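Local coordinates for Cwp19 (Clostridioides difficile, PDB 5OQ3), which carries a TIM-barrel glycoside hydrolase domain, the part described here, and as a whole protein may also have N-acetylmuramoyl-L-alanine amidase activity, at residues 79-84 with 180-185; 107-112 with 117-122; 248-253 with 274-279; 265-268 with 272-275. One frame throughout, in Å; residues are numbered along the deposited sequence.

Contact 1 of 4, residues 79-84 with 180-185; sequences ALYKSN and QNYDID. With EDO (1,2-ethanediol), chain C.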
loop_
_atom_site.group_PDB
_atom_site.type_symbol
_atom_site.label_atom_id
_atom_site.label_comp_id
_atom_site.label_asym_id
_atom_site.label_seq_id
_atom_site.Cartn_x
_atom_site.Cartn_y
_atom_site.Cartn_z
ATOM N N ALA A 79 10.611 10.451 -2.844
ATOM C CA ALA A 79 10.918 9.558 -3.957
ATOM C C ALA A 79 12.213 8.813 -3.680
ATOM O O ALA A 79 13.230 9.426 -3.336
ATOM C CB ALA A 79 11.031 10.353 -5.261
ATOM N N LEU A 80 12.170 7.498 -3.907
ATOM C CA LEU A 80 13.401 6.722 -3.998
ATOM C C LEU A 80 13.782 6.541 -5.473
ATOM O O LEU A 80 14.161 5.462 -5.905
ATOM C CB LEU A 80 13.267 5.380 -3.258
ATOM C CG LEU A 80 13.306 5.529 -1.725
ATOM C CD1 LEU A 80 11.978 5.883 -1.096
ATOM C CD2 LEU A 80 13.882 4.321 -1.030
ATOM N N TYR A 81 13.660 7.630 -6.240
ATOM C CA TYR A 81 13.926 7.639 -7.680
ATOM C C TYR A 81 14.169 9.094 -8.065
ATOM O O TYR A 81 13.761 10.009 -7.330
ATOM C CB TYR A 81 12.763 7.086 -8.496
ATOM C CG TYR A 81 11.401 7.713 -8.208
ATOM C CD1 TYR A 81 10.595 7.249 -7.170
ATOM C CD2 TYR A 81 10.923 8.785 -8.951
ATOM C CE1 TYR A 81 9.355 7.812 -6.915
ATOM C CE2 TYR A 81 9.695 9.355 -8.702
ATOM C CZ TYR A 81 8.917 8.881 -7.675
ATOM O OH TYR A 81 7.684 9.446 -7.424
ATOM N N LYS A 82 14.785 9.291 -9.220
ATOM C CA LYS A 82 15.046 10.608 -9.778
ATOM C C LYS A 82 13.724 11.196 -10.281
ATOM O O LYS A 82 12.995 10.568 -11.065
ATOM C CB LYS A 82 16.060 10.506 -10.898
ATOM C CG LYS A 82 16.525 11.837 -11.427
ATOM C CD LYS A 82 17.793 11.648 -12.252
ATOM C CE LYS A 82 18.391 12.978 -12.636
ATOM N NZ LYS A 82 19.375 12.688 -13.723
ATOM N N SER A 83 13.398 12.399 -9.807
ATOM C CA SER A 83 12.095 13.032 -10.040
ATOM C C SER A 83 12.295 14.526 -10.282
ATOM O O SER A 83 13.156 15.139 -9.657
ATOM C CB SER A 83 11.209 12.858 -8.810
ATOM O OG SER A 83 9.941 13.456 -8.994
ATOM N N ASN A 84 11.458 15.096 -11.137
ATOM C CA ASN A 84 11.354 16.538 -11.327
ATOM C C ASN A 84 10.119 17.106 -10.572
ATOM O O ASN A 84 9.736 18.248 -10.775
ATOM C CB ASN A 84 11.249 16.860 -12.839
ATOM C CG ASN A 84 12.507 16.512 -13.619
ATOM O OD1 ASN A 84 13.631 16.598 -13.103
ATOM N ND2 ASN A 84 12.330 16.163 -14.893
ATOM N N GLN A 180 6.185 6.296 -16.863
ATOM C CA GLN A 180 6.857 6.673 -18.103
ATOM C C GLN A 180 8.325 6.246 -18.090
ATOM O O GLN A 180 8.876 5.787 -19.094
ATOM C CB GLN A 180 6.789 8.192 -18.297
ATOM C CG GLN A 180 7.465 8.743 -19.546
ATOM C CD GLN A 180 7.418 10.257 -19.606
ATOM O OE1 GLN A 180 6.437 10.824 -20.129
ATOM N NE2 GLN A 180 8.506 10.938 -19.110
ATOM N N ASN A 181 8.996 6.474 -16.946
ATOM C CA ASN A 181 10.452 6.481 -16.913
ATOM C C ASN A 181 11.088 5.197 -16.396
ATOM O O ASN A 181 12.311 5.062 -16.497
ATOM C CB ASN A 181 10.965 7.675 -16.088
ATOM C CG ASN A 181 10.703 9.007 -16.738
ATOM O OD1 ASN A 181 10.255 9.078 -17.872
ATOM N ND2 ASN A 181 10.943 10.086 -15.983
ATOM N N TYR A 182 10.304 4.253 -15.873
ATOM C CA TYR A 182 10.847 3.067 -15.242
ATOM C C TYR A 182 10.063 1.827 -15.663
ATOM O O TYR A 182 8.842 1.907 -15.821
ATOM C CB TYR A 182 10.837 3.192 -13.712
ATOM C CG TYR A 182 11.706 4.344 -13.210
ATOM C CD1 TYR A 182 13.069 4.184 -13.032
ATOM C CD2 TYR A 182 11.157 5.584 -12.962
ATOM C CE1 TYR A 182 13.855 5.244 -12.607
ATOM C CE2 TYR A 182 11.908 6.653 -12.518
ATOM C CZ TYR A 182 13.288 6.484 -12.359
ATOM O OH TYR A 182 14.037 7.562 -11.906
ATOM N N ASP A 183 10.725 0.695 -15.693
ATOM C CA ASP A 183 10.130 -0.556 -16.198
ATOM C C ASP A 183 9.378 -1.312 -15.101
ATOM O O ASP A 183 9.628 -2.506 -14.846
ATOM C CB ASP A 183 11.247 -1.422 -16.802
ATOM C CG ASP A 183 10.742 -2.680 -17.432
ATOM O OD1 ASP A 183 9.615 -2.644 -17.961
ATOM O OD2 ASP A 183 11.478 -3.698 -17.379
ATOM N N ILE A 184 8.457 -0.618 -14.457
ATOM C CA ILE A 184 7.643 -1.246 -13.466
ATOM C C ILE A 184 6.624 -2.195 -14.042
ATOM O O ILE A 184 6.137 -2.008 -15.151
ATOM C CB ILE A 184 6.964 -0.210 -12.544
ATOM C CG1 ILE A 184 6.011 0.714 -13.322
ATOM C CG2 ILE A 184 8.016 0.647 -11.799
ATOM C CD1 ILE A 184 5.152 1.579 -12.410
ATOM N N ASP A 185 6.183 -3.165 -13.248
ATOM C CA ASP A 185 5.104 -4.091 -13.661
ATOM C C ASP A 185 3.741 -3.735 -13.065
ATOM O O ASP A 185 2.697 -4.109 -13.602
ATOM C CB ASP A 185 5.467 -5.514 -13.235
ATOM C CG ASP A 185 6.793 -5.918 -13.773
ATOM O OD1 ASP A 185 6.917 -6.012 -15.014
ATOM O OD2 ASP A 185 7.768 -6.099 -13.020
HETATM C C1 EDO C . 14.193 13.576 -6.419
HETATM O O1 EDO C . 13.836 12.294 -5.984
HETATM C C2 EDO C . 15.080 13.472 -7.574
HETATM O O2 EDO C . 14.596 14.162 -8.695
HETATM O O HOH W 1 12.742 9.944 -13.565
#
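Tyr182 points its phenol at the backbone of Tyr81 and Lys82. Its ring runs outward from the end of helix 165-181, and the hydroxyl end does most of the touching. The CB of Tyr81 lies 3.9 Å from Tyr182 CZ. The CB of Lys82 is 3.7 Å from Tyr182 OH. Tyr182 thus reaches Tyr81 at its CB, with the Tyr81 ring leading away. A chi1 of 52° in Tyr81 swings the ring off while its CB faces Tyr182. The Tyr81 ring then folds back over its own segment, with Ala79 CB 3.4 Å above the ring centre. The Tyr182 hydroxyl is hydrogen-bonded to OD2 of Asp103. This carboxylate oxygen also takes a weak bond from Lys82 N, so Asp103 ties both sides together.

A water makes a second bridge. It donates to Lys82 O at 2.6 Å and accepts from Asn181 ND2 at 3.0 Å. In one of two modelled Gln180 conformers, Gln180 NE2 donates to Asn181 OD1 at 2.8 Å. The Lys82 side chain extends away from the contact. A 1,2-ethanediol, probably from the crystallisation liquor, donates through O1 to Tyr81 O at 2.7 Å; its other hydroxyl is placed doubtfully. Leu105 of helix 104-114 packs against both tyrosines. The contact joins two connecting pieces of a beta/alpha barrel: the loop after strand 68-74, and the turn that leads from helix 165-181 into strand 186-189.

Contact 2 of 4, residues 107-112 with 117-122; sequences FLIEEA and MEFHAW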
loop_
_atom_site.group_PDB
_atom_site.type_symbol
_atom_site.label_atom_id
_atom_site.label_comp_id
_atom_site.label_asym_id
_atom_site.label_seq_id
_atom_site.Cartn_x
_atom_site.Cartn_y
_atom_site.Cartn_z
ATOM N N PHE A 107 18.085 0.089 -10.276
ATOM C CA PHE A 107 18.682 -1.075 -9.653
ATOM C C PHE A 107 17.650 -1.988 -8.998
ATOM O O PHE A 107 17.643 -3.219 -9.207
ATOM C CB PHE A 107 19.696 -0.635 -8.615
ATOM C CG PHE A 107 20.487 -1.750 -8.022
ATOM C CD1 PHE A 107 21.660 -2.205 -8.664
ATOM C CD2 PHE A 107 20.120 -2.334 -6.824
ATOM C CE1 PHE A 107 22.429 -3.231 -8.111
ATOM C CE2 PHE A 107 20.893 -3.358 -6.262
ATOM C CZ PHE A 107 22.034 -3.813 -6.910
ATOM N N LEU A 108 16.706 -1.356 -8.318
ATOM C CA LEU A 108 15.657 -2.144 -7.636
ATOM C C LEU A 108 14.821 -2.960 -8.637
ATOM O O LEU A 108 14.528 -4.101 -8.408
ATOM C CB LEU A 108 14.766 -1.282 -6.784
ATOM C CG LEU A 108 15.422 -0.381 -5.742
ATOM C CD1 LEU A 108 14.395 0.481 -5.000
ATOM C CD2 LEU A 108 16.203 -1.210 -4.744
ATOM N N ILE A 109 14.541 -2.345 -9.795
ATOM C CA ILE A 109 13.764 -2.972 -10.831
ATOM C C ILE A 109 14.568 -4.031 -11.616
ATOM O O ILE A 109 14.135 -5.192 -11.778
ATOM C CB ILE A 109 13.206 -1.919 -11.786
ATOM C CG1 ILE A 109 12.179 -1.046 -11.047
ATOM C CG2 ILE A 109 12.532 -2.592 -12.976
ATOM C CD1 ILE A 109 11.808 0.166 -11.863
ATOM N N GLU A 110 15.767 -3.632 -12.057
ATOM C CA GLU A 110 16.544 -4.507 -12.912
ATOM C C GLU A 110 16.982 -5.760 -12.138
ATOM O O GLU A 110 17.004 -6.861 -12.716
ATOM C CB GLU A 110 17.727 -3.791 -13.544
ATOM C CG GLU A 110 17.303 -2.767 -14.596
ATOM C CD GLU A 110 18.378 -1.917 -15.203
ATOM O OE1 GLU A 110 19.494 -1.870 -14.708
ATOM O OE2 GLU A 110 18.065 -1.258 -16.250
ATOM N N GLU A 111 17.278 -5.615 -10.843
ATOM C CA GLU A 111 17.665 -6.763 -10.082
ATOM C C GLU A 111 16.498 -7.697 -9.768
ATOM O O GLU A 111 16.684 -8.925 -9.696
ATOM C CB GLU A 111 18.358 -6.307 -8.782
ATOM C CG GLU A 111 19.713 -5.623 -9.062
ATOM C CD GLU A 111 20.802 -6.520 -9.644
ATOM O OE1 GLU A 111 20.775 -7.719 -9.350
ATOM O OE2 GLU A 111 21.664 -5.990 -10.404
ATOM N N ALA A 112 15.286 -7.156 -9.585
ATOM C CA ALA A 112 14.110 -7.999 -9.507
ATOM C C ALA A 112 13.897 -8.759 -10.801
ATOM O O ALA A 112 13.701 -9.978 -10.798
ATOM C CB ALA A 112 12.852 -7.166 -9.130
ATOM N N MET A 117 11.420 -11.876 -11.006
ATOM C CA MET A 117 10.434 -11.337 -10.087
ATOM C C MET A 117 9.810 -10.079 -10.669
ATOM O O MET A 117 10.494 -9.283 -11.303
ATOM C CB MET A 117 11.073 -10.986 -8.757
ATOM C CG MET A 117 11.748 -12.168 -8.089
ATOM S SD MET A 117 12.745 -11.859 -6.664
ATOM C CE MET A 117 11.520 -11.696 -5.390
ATOM N N GLU A 118 8.501 -9.930 -10.483
ATOM C CA GLU A 118 7.809 -8.716 -10.859
ATOM C C GLU A 118 8.029 -7.638 -9.803
ATOM O O GLU A 118 8.378 -7.936 -8.637
ATOM C CB GLU A 118 6.308 -8.970 -11.053
ATOM C CG GLU A 118 5.992 -10.056 -12.064
ATOM C CD GLU A 118 5.664 -9.558 -13.417
ATOM O OE1 GLU A 118 4.843 -8.639 -13.535
ATOM O OE2 GLU A 118 6.141 -10.155 -14.397
ATOM N N PHE A 119 7.875 -6.398 -10.242
ATOM C CA PHE A 119 8.151 -5.238 -9.411
ATOM C C PHE A 119 6.929 -4.332 -9.440
ATOM O O PHE A 119 6.547 -3.801 -10.489
ATOM C CB PHE A 119 9.363 -4.475 -9.951
ATOM C CG PHE A 119 9.789 -3.354 -9.052
ATOM C CD1 PHE A 119 9.157 -2.123 -9.104
ATOM C CD2 PHE A 119 10.832 -3.536 -8.138
ATOM C CE1 PHE A 119 9.533 -1.103 -8.274
ATOM C CE2 PHE A 119 11.217 -2.496 -7.305
ATOM C CZ PHE A 119 10.572 -1.282 -7.389
ATOM N N HIS A 120 6.301 -4.125 -8.303
ATOM C CA HIS A 120 5.195 -3.170 -8.143
ATOM C C HIS A 120 5.714 -1.990 -7.314
ATOM O O HIS A 120 6.204 -2.155 -6.217
ATOM C CB HIS A 120 3.979 -3.776 -7.464
ATOM C CG HIS A 120 3.286 -4.816 -8.285
ATOM N ND1 HIS A 120 1.962 -5.144 -8.087
ATOM C CD2 HIS A 120 3.711 -5.585 -9.323
ATOM C CE1 HIS A 120 1.619 -6.081 -8.951
ATOM N NE2 HIS A 120 2.655 -6.375 -9.704
ATOM N N ALA A 121 5.613 -0.790 -7.867
ATOM C CA ALA A 121 5.973 0.454 -7.190
ATOM C C ALA A 121 4.843 0.884 -6.276
ATOM O O ALA A 121 3.719 1.134 -6.748
ATOM C CB ALA A 121 6.262 1.532 -8.223
ATOM N N TRP A 122 5.144 0.965 -4.972
ATOM C CA TRP A 122 4.188 1.308 -3.959
ATOM C C TRP A 122 4.333 2.793 -3.558
ATOM O O TRP A 122 5.422 3.256 -3.211
ATOM C CB TRP A 122 4.354 0.338 -2.803
ATOM C CG TRP A 122 3.870 0.658 -1.437
ATOM C CD1 TRP A 122 2.877 1.544 -1.065
ATOM C CD2 TRP A 122 4.295 0.018 -0.240
ATOM N NE1 TRP A 122 2.726 1.521 0.290
ATOM C CE2 TRP A 122 3.586 0.609 0.820
ATOM C CE3 TRP A 122 5.248 -0.960 0.058
ATOM C CZ2 TRP A 122 3.761 0.222 2.162
ATOM C CZ3 TRP A 122 5.448 -1.325 1.387
ATOM C CH2 TRP A 122 4.705 -0.734 2.416
#
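Ile109 sets its CG1 squarely over one face of the Phe119 ring. The carbon is 3.7 Å from the ring centroid and 8° off the normal, a CH-pi contact. The two side chains cross at about a right angle. Leu108 reaches another part of the same ring, with its CB 3.8 Å from Phe119 CE2. Ala112 approaches near the ring plane at the edge, its CB 4.3 Å from Phe119 CD2. Phe119 has CG anti to its backbone N (chi1 -174°), and the ring thereby projects from the strand to the helix.

Here a helix of the beta/alpha barrel leads into a strand. Helix 104-114 turns back through a short loop into strand 118-123, the third strand of the parallel barrel. The local axes come within 7.9 Å and run roughly antiparallel, at 154°. The turn is tied by one backbone bond: Met117 N donates to Ala112 O at 3.0 Å. Met117 CB lies 3.5 Å from the same Ala112 O, while the rest of its side chain leads away.

The next shell holds these groups in place. Phe119 also packs on Val71 of strand 68-74 and on Tyr54 of helix 47-63, and Tyr54 OH is hydrogen-bonded to Leu108 O. Ile109 is backed by Tyr182. The backbone N of Phe119 is held by the OD2 of Asp185, just ahead of the next barrel strand.

Contact 3 of 4, residues 248-253 with 274-279; sequences GIWRNK and DTRAWI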
loop_
_atom_site.group_PDB
_atom_site.type_symbol
_atom_site.label_atom_id
_atom_site.label_comp_id
_atom_site.label_asym_id
_atom_site.label_seq_id
_atom_site.Cartn_x
_atom_site.Cartn_y
_atom_site.Cartn_z
ATOM N N GLY A 248 -8.654 -4.489 6.285
ATOM C CA GLY A 248 -9.320 -5.761 6.088
ATOM C C GLY A 248 -10.829 -5.821 6.307
ATOM O O GLY A 248 -11.467 -6.806 5.899
ATOM N N ILE A 249 -11.387 -4.804 6.960
ATOM C CA ILE A 249 -12.827 -4.684 7.131
ATOM C C ILE A 249 -13.297 -3.429 6.353
ATOM O O ILE A 249 -12.788 -2.316 6.549
ATOM C CB ILE A 249 -13.237 -4.596 8.615
ATOM C CG1 ILE A 249 -12.956 -5.935 9.313
ATOM C CG2 ILE A 249 -14.710 -4.207 8.757
ATOM C CD1 ILE A 249 -13.032 -5.862 10.814
ATOM N N TRP A 250 -14.284 -3.641 5.487
ATOM C CA TRP A 250 -14.942 -2.594 4.717
ATOM C C TRP A 250 -16.085 -1.969 5.542
ATOM O O TRP A 250 -15.980 -0.798 5.956
ATOM C CB TRP A 250 -15.428 -3.177 3.397
ATOM C CG TRP A 250 -16.303 -2.265 2.621
ATOM C CD1 TRP A 250 -15.923 -1.131 1.930
ATOM C CD2 TRP A 250 -17.723 -2.383 2.442
ATOM N NE1 TRP A 250 -17.028 -0.557 1.334
ATOM C CE2 TRP A 250 -18.145 -1.279 1.661
ATOM C CE3 TRP A 250 -18.688 -3.263 2.934
ATOM C CZ2 TRP A 250 -19.482 -1.063 1.328
ATOM C CZ3 TRP A 250 -20.023 -3.064 2.539
ATOM C CH2 TRP A 250 -20.391 -1.979 1.779
ATOM N N ARG A 251 -17.084 -2.796 5.876
ATOM C CA ARG A 251 -18.138 -2.407 6.831
ATOM C C ARG A 251 -18.501 -3.671 7.613
ATOM O O ARG A 251 -18.580 -4.757 7.040
ATOM C CB ARG A 251 -19.428 -1.887 6.172
ATOM C CG ARG A 251 -19.233 -0.668 5.330
ATOM C CD ARG A 251 -20.541 -0.094 4.836
ATOM N NE ARG A 251 -21.198 0.693 5.856
ATOM C CZ ARG A 251 -22.320 1.379 5.664
ATOM N NH1 ARG A 251 -22.780 2.140 6.632
ATOM N NH2 ARG A 251 -22.990 1.277 4.528
ATOM N N ASN A 252 -18.775 -3.506 8.909
ATOM C CA ASN A 252 -19.335 -4.565 9.695
ATOM C C ASN A 252 -20.834 -4.776 9.356
ATOM O O ASN A 252 -21.551 -3.838 8.969
ATOM C CB ASN A 252 -19.183 -4.250 11.176
ATOM C CG ASN A 252 -17.746 -4.030 11.600
ATOM O OD1 ASN A 252 -16.865 -4.823 11.264
ATOM N ND2 ASN A 252 -17.506 -2.974 12.392
ATOM N N LYS A 253 -21.299 -6.014 9.538
ATOM C CA LYS A 253 -22.700 -6.361 9.315
ATOM C C LYS A 253 -23.642 -5.512 10.166
ATOM O O LYS A 253 -24.752 -5.168 9.740
ATOM C CB LYS A 253 -22.921 -7.862 9.549
ATOM C CG LYS A 253 -24.277 -8.381 9.107
ATOM C CD LYS A 253 -24.291 -9.907 9.030
ATOM C CE LYS A 253 -23.603 -10.417 7.772
ATOM N NZ LYS A 253 -23.694 -11.896 7.674
ATOM N N ASP A 274 -13.873 3.115 0.245
ATOM C CA ASP A 274 -15.075 2.383 -0.133
ATOM C C ASP A 274 -14.668 1.271 -1.101
ATOM O O ASP A 274 -14.901 1.342 -2.310
ATOM C CB ASP A 274 -16.124 3.297 -0.723
ATOM C CG ASP A 274 -17.462 2.611 -0.916
ATOM O OD1 ASP A 274 -17.564 1.366 -0.725
ATOM O OD2 ASP A 274 -18.414 3.347 -1.270
ATOM N N THR A 275 -14.056 0.241 -0.554
ATOM C CA THR A 275 -13.441 -0.804 -1.397
ATOM C C THR A 275 -14.484 -1.458 -2.282
ATOM O O THR A 275 -14.179 -1.794 -3.413
ATOM C CB THR A 275 -12.782 -1.842 -0.507
ATOM O OG1 THR A 275 -12.025 -1.147 0.478
ATOM C CG2 THR A 275 -11.914 -2.769 -1.332
ATOM N N ARG A 276 -15.698 -1.637 -1.778
ATOM C CA ARG A 276 -16.739 -2.225 -2.624
ATOM C C ARG A 276 -16.973 -1.403 -3.864
ATOM O O ARG A 276 -17.151 -1.967 -4.942
ATOM C CB ARG A 276 -18.020 -2.424 -1.820
ATOM C CG ARG A 276 -19.162 -2.874 -2.707
ATOM C CD ARG A 276 -20.432 -3.179 -1.927
ATOM N NE ARG A 276 -20.256 -4.385 -1.144
ATOM C CZ ARG A 276 -21.135 -4.837 -0.260
ATOM N NH1 ARG A 276 -22.267 -4.178 -0.038
ATOM N NH2 ARG A 276 -20.917 -5.960 0.389
ATOM N N ALA A 277 -17.053 -0.085 -3.736
ATOM C CA ALA A 277 -17.233 0.757 -4.914
ATOM C C ALA A 277 -16.087 0.594 -5.874
ATOM O O ALA A 277 -16.285 0.612 -7.107
ATOM C CB ALA A 277 -17.360 2.238 -4.459
ATOM N N TRP A 278 -14.864 0.511 -5.392
ATOM C CA TRP A 278 -13.717 0.371 -6.258
ATOM C C TRP A 278 -13.861 -0.887 -7.096
ATOM O O TRP A 278 -13.534 -0.906 -8.284
ATOM C CB TRP A 278 -12.420 0.286 -5.470
ATOM C CG TRP A 278 -12.166 1.344 -4.476
ATOM C CD1 TRP A 278 -12.741 2.577 -4.368
ATOM C CD2 TRP A 278 -11.196 1.258 -3.437
ATOM N NE1 TRP A 278 -12.248 3.239 -3.291
ATOM C CE2 TRP A 278 -11.267 2.459 -2.712
ATOM C CE3 TRP A 278 -10.263 0.272 -3.043
ATOM C CZ2 TRP A 278 -10.479 2.682 -1.585
ATOM C CZ3 TRP A 278 -9.490 0.503 -1.955
ATOM C CH2 TRP A 278 -9.559 1.702 -1.250
ATOM N N ILE A 279 -14.277 -1.956 -6.471
ATOM C CA ILE A 279 -14.450 -3.239 -7.133
ATOM C C ILE A 279 -15.587 -3.178 -8.127
ATOM O O ILE A 279 -15.421 -3.556 -9.303
ATOM C CB ILE A 279 -14.640 -4.373 -6.089
ATOM C CG1 ILE A 279 -13.375 -4.571 -5.262
ATOM C CG2 ILE A 279 -15.082 -5.679 -6.754
ATOM C CD1 ILE A 279 -13.575 -5.368 -4.013
#
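Trp250 carries its CG anti to the backbone N (chi1 171°), and this sends the indole from its loop to the start of helix 275-280. Arg276 leaves the helix extended and then bends at chi3 (-70°), laying its guanidinium over the indole. The two planes are 34° apart. Arg276 CZ is 3.5 Å from Trp250 CZ3, and Arg276 NH1 is 3.4 Å from Trp250 CH2. Nearer the helix, Arg276 CB lies 3.7 Å from Trp250 CZ2. The opposite indole face is met by Arg251 CG, so aliphatic arginine carbons flank the ring.

The indole N-H is used in its ring plane. Trp250 NE1 donates to Asp274 OD1 at 2.9 Å, on the anti side, tilted out of the carboxylate plane. Asp274 is also the N-cap of helix 275-280; its OD1 accepts a weak bond from Ala277 N at 3.4 Å. One oxygen therefore serves both the helix end and the tryptophan. The arginine tip has further partners, Thr258 OG1 at NH1 and Glu312 OE2 at NH2.

Trp250 belongs to the long loop after barrel strand 241-244. The capped helix lies between helix 214-236, which meets Ala277 and Trp278, and helix 302-313, which meets Thr275, Arg276 and Ile279.

Contact 4 of 4, residues 265-268 with 272-275; sequences NESY and YADT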
loop_
_atom_site.group_PDB
_atom_site.type_symbol
_atom_site.label_atom_id
_atom_site.label_comp_id
_atom_site.label_asym_id
_atom_site.label_seq_id
_atom_site.Cartn_x
_atom_site.Cartn_y
_atom_site.Cartn_z
ATOM N N ASN A 265 -12.776 -1.534 13.468
ATOM C CA ASN A 265 -12.640 -0.411 12.547
ATOM C C ASN A 265 -12.968 -0.767 11.108
ATOM O O ASN A 265 -12.536 -1.781 10.587
ATOM C CB ASN A 265 -11.258 0.251 12.674
ATOM C CG ASN A 265 -11.130 1.107 13.935
ATOM O OD1 ASN A 265 -12.096 1.315 14.667
ATOM N ND2 ASN A 265 -9.938 1.615 14.179
ATOM N N GLU A 266 -13.753 0.111 10.497
ATOM C CA GLU A 266 -14.249 -0.039 9.154
ATOM C C GLU A 266 -13.606 0.966 8.221
ATOM O O GLU A 266 -13.607 2.153 8.492
ATOM C CB GLU A 266 -15.750 0.239 9.193
ATOM C CG GLU A 266 -16.546 -0.736 10.034
ATOM C CD GLU A 266 -17.956 -0.245 10.327
ATOM O OE1 GLU A 266 -18.088 0.763 11.037
ATOM O OE2 GLU A 266 -18.909 -0.867 9.873
ATOM N N SER A 267 -13.094 0.477 7.092
ATOM C CA SER A 267 -12.456 1.376 6.118
ATOM C C SER A 267 -13.413 2.373 5.477
ATOM O O SER A 267 -13.011 3.517 5.191
ATOM C CB SER A 267 -11.715 0.608 5.036
ATOM O OG SER A 267 -12.580 0.079 4.040
ATOM N N TYR A 268 -14.686 1.996 5.354
ATOM C CA TYR A 268 -15.705 2.840 4.734
ATOM C C TYR A 268 -15.890 4.170 5.493
ATOM O O TYR A 268 -16.151 5.183 4.866
ATOM C CB TYR A 268 -16.999 2.033 4.699
ATOM C CG TYR A 268 -18.196 2.680 4.096
ATOM C CD1 TYR A 268 -18.453 2.549 2.735
ATOM C CD2 TYR A 268 -19.125 3.339 4.875
ATOM C CE1 TYR A 268 -19.601 3.070 2.175
ATOM C CE2 TYR A 268 -20.236 3.897 4.304
ATOM C CZ TYR A 268 -20.479 3.756 2.957
ATOM O OH TYR A 268 -21.629 4.282 2.422
ATOM N N TYR A 272 -12.614 6.602 4.696
ATOM C CA TYR A 272 -13.378 6.873 3.452
ATOM C C TYR A 272 -12.880 6.073 2.281
ATOM O O TYR A 272 -12.844 6.575 1.163
ATOM C CB TYR A 272 -13.552 8.406 3.159
ATOM C CG TYR A 272 -14.158 9.103 4.358
ATOM C CD1 TYR A 272 -15.526 9.003 4.651
ATOM C CD2 TYR A 272 -13.369 9.835 5.240
ATOM C CE1 TYR A 272 -16.061 9.613 5.786
ATOM C CE2 TYR A 272 -13.921 10.437 6.379
ATOM C CZ TYR A 272 -15.254 10.355 6.635
ATOM O OH TYR A 272 -15.727 10.933 7.795
ATOM N N ALA A 273 -12.526 4.824 2.542
ATOM C CA ALA A 273 -12.036 3.881 1.574
ATOM C C ALA A 273 -13.146 2.881 1.301
ATOM O O ALA A 273 -13.348 1.937 2.035
ATOM C CB ALA A 273 -10.781 3.203 2.093
ATOM N N ASP A 274 -13.873 3.115 0.245
ATOM C CA ASP A 274 -15.075 2.383 -0.133
ATOM C C ASP A 274 -14.668 1.271 -1.101
ATOM O O ASP A 274 -14.901 1.342 -2.310
ATOM C CB ASP A 274 -16.124 3.297 -0.723
ATOM C CG ASP A 274 -17.462 2.611 -0.916
ATOM O OD1 ASP A 274 -17.564 1.366 -0.725
ATOM O OD2 ASP A 274 -18.414 3.347 -1.270
ATOM N N THR A 275 -14.056 0.241 -0.554
ATOM C CA THR A 275 -13.441 -0.804 -1.397
ATOM C C THR A 275 -14.484 -1.458 -2.282
ATOM O O THR A 275 -14.179 -1.794 -3.413
ATOM C CB THR A 275 -12.782 -1.842 -0.507
ATOM O OG1 THR A 275 -12.025 -1.147 0.478
ATOM C CG2 THR A 275 -11.914 -2.769 -1.332
HETATM O O HOH W 2 -11.738 -2.381 2.980
#
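Ser267, at the start of helix 267-270, meets Ala273 and Thr275 just beyond its end. Its CB packs 4.0 Å from Ala273 CB. From there a chi1 near +60° (78°) turns OG toward Ala273 O, to which it donates at 2.8 Å, in the carbonyl plane. A water donates back to Ser267 OG at 2.8 Å and is also hydrogen-bonded to Thr275 OG1.

The backbone adds a bond in the other direction. Ala273 N donates to Ser267 O at 3.0 Å. Next to it, Tyr272 CA makes a CA-H...O contact with Tyr268 O at 3.5 Å; that oxygen also accepts from Arg219 NH2.

Tyr268 and Asp274 run alongside each other. Ring and carboxylate stand 82° apart, and Asp274 OD1 lies in the ring plane at the edge, 3.8 Å from Tyr268 CD1. The same OD1 is bonded to Trp250 NE1. Arg219 and Arg251 make cation-pi contacts with the Tyr268 ring. The buried Ser267 hydroxyl thus both gives and receives a bond. The carboxylate at the ring edge and the arginines around the ring probably balance one another electrostatically.

In the fold
All four contacts lie in one TIM-barrel domain and come in two pairs. Contact 2 is nested along the chain inside the loop closed by contact 1. Their centres are 11 Å apart, and they touch where residues 182-185 meet helix 104-114 and strand 118-123. Contacts 3 and 4 follow later, with centres 6 Å apart. They share Asp274 and Thr275, at the start of helix 275-280. The pairs sit on opposite sides of the chain's centre, 29 to 31 Å apart between centres. Contacts 1 and 2 join helices and connections around barrel strands 68-74, 118-123 and 186-189. Contacts 3 and 4 lie within the long excursion between strands 241-244 and 286-287. Separate sectors of one barrel are thus packed locally.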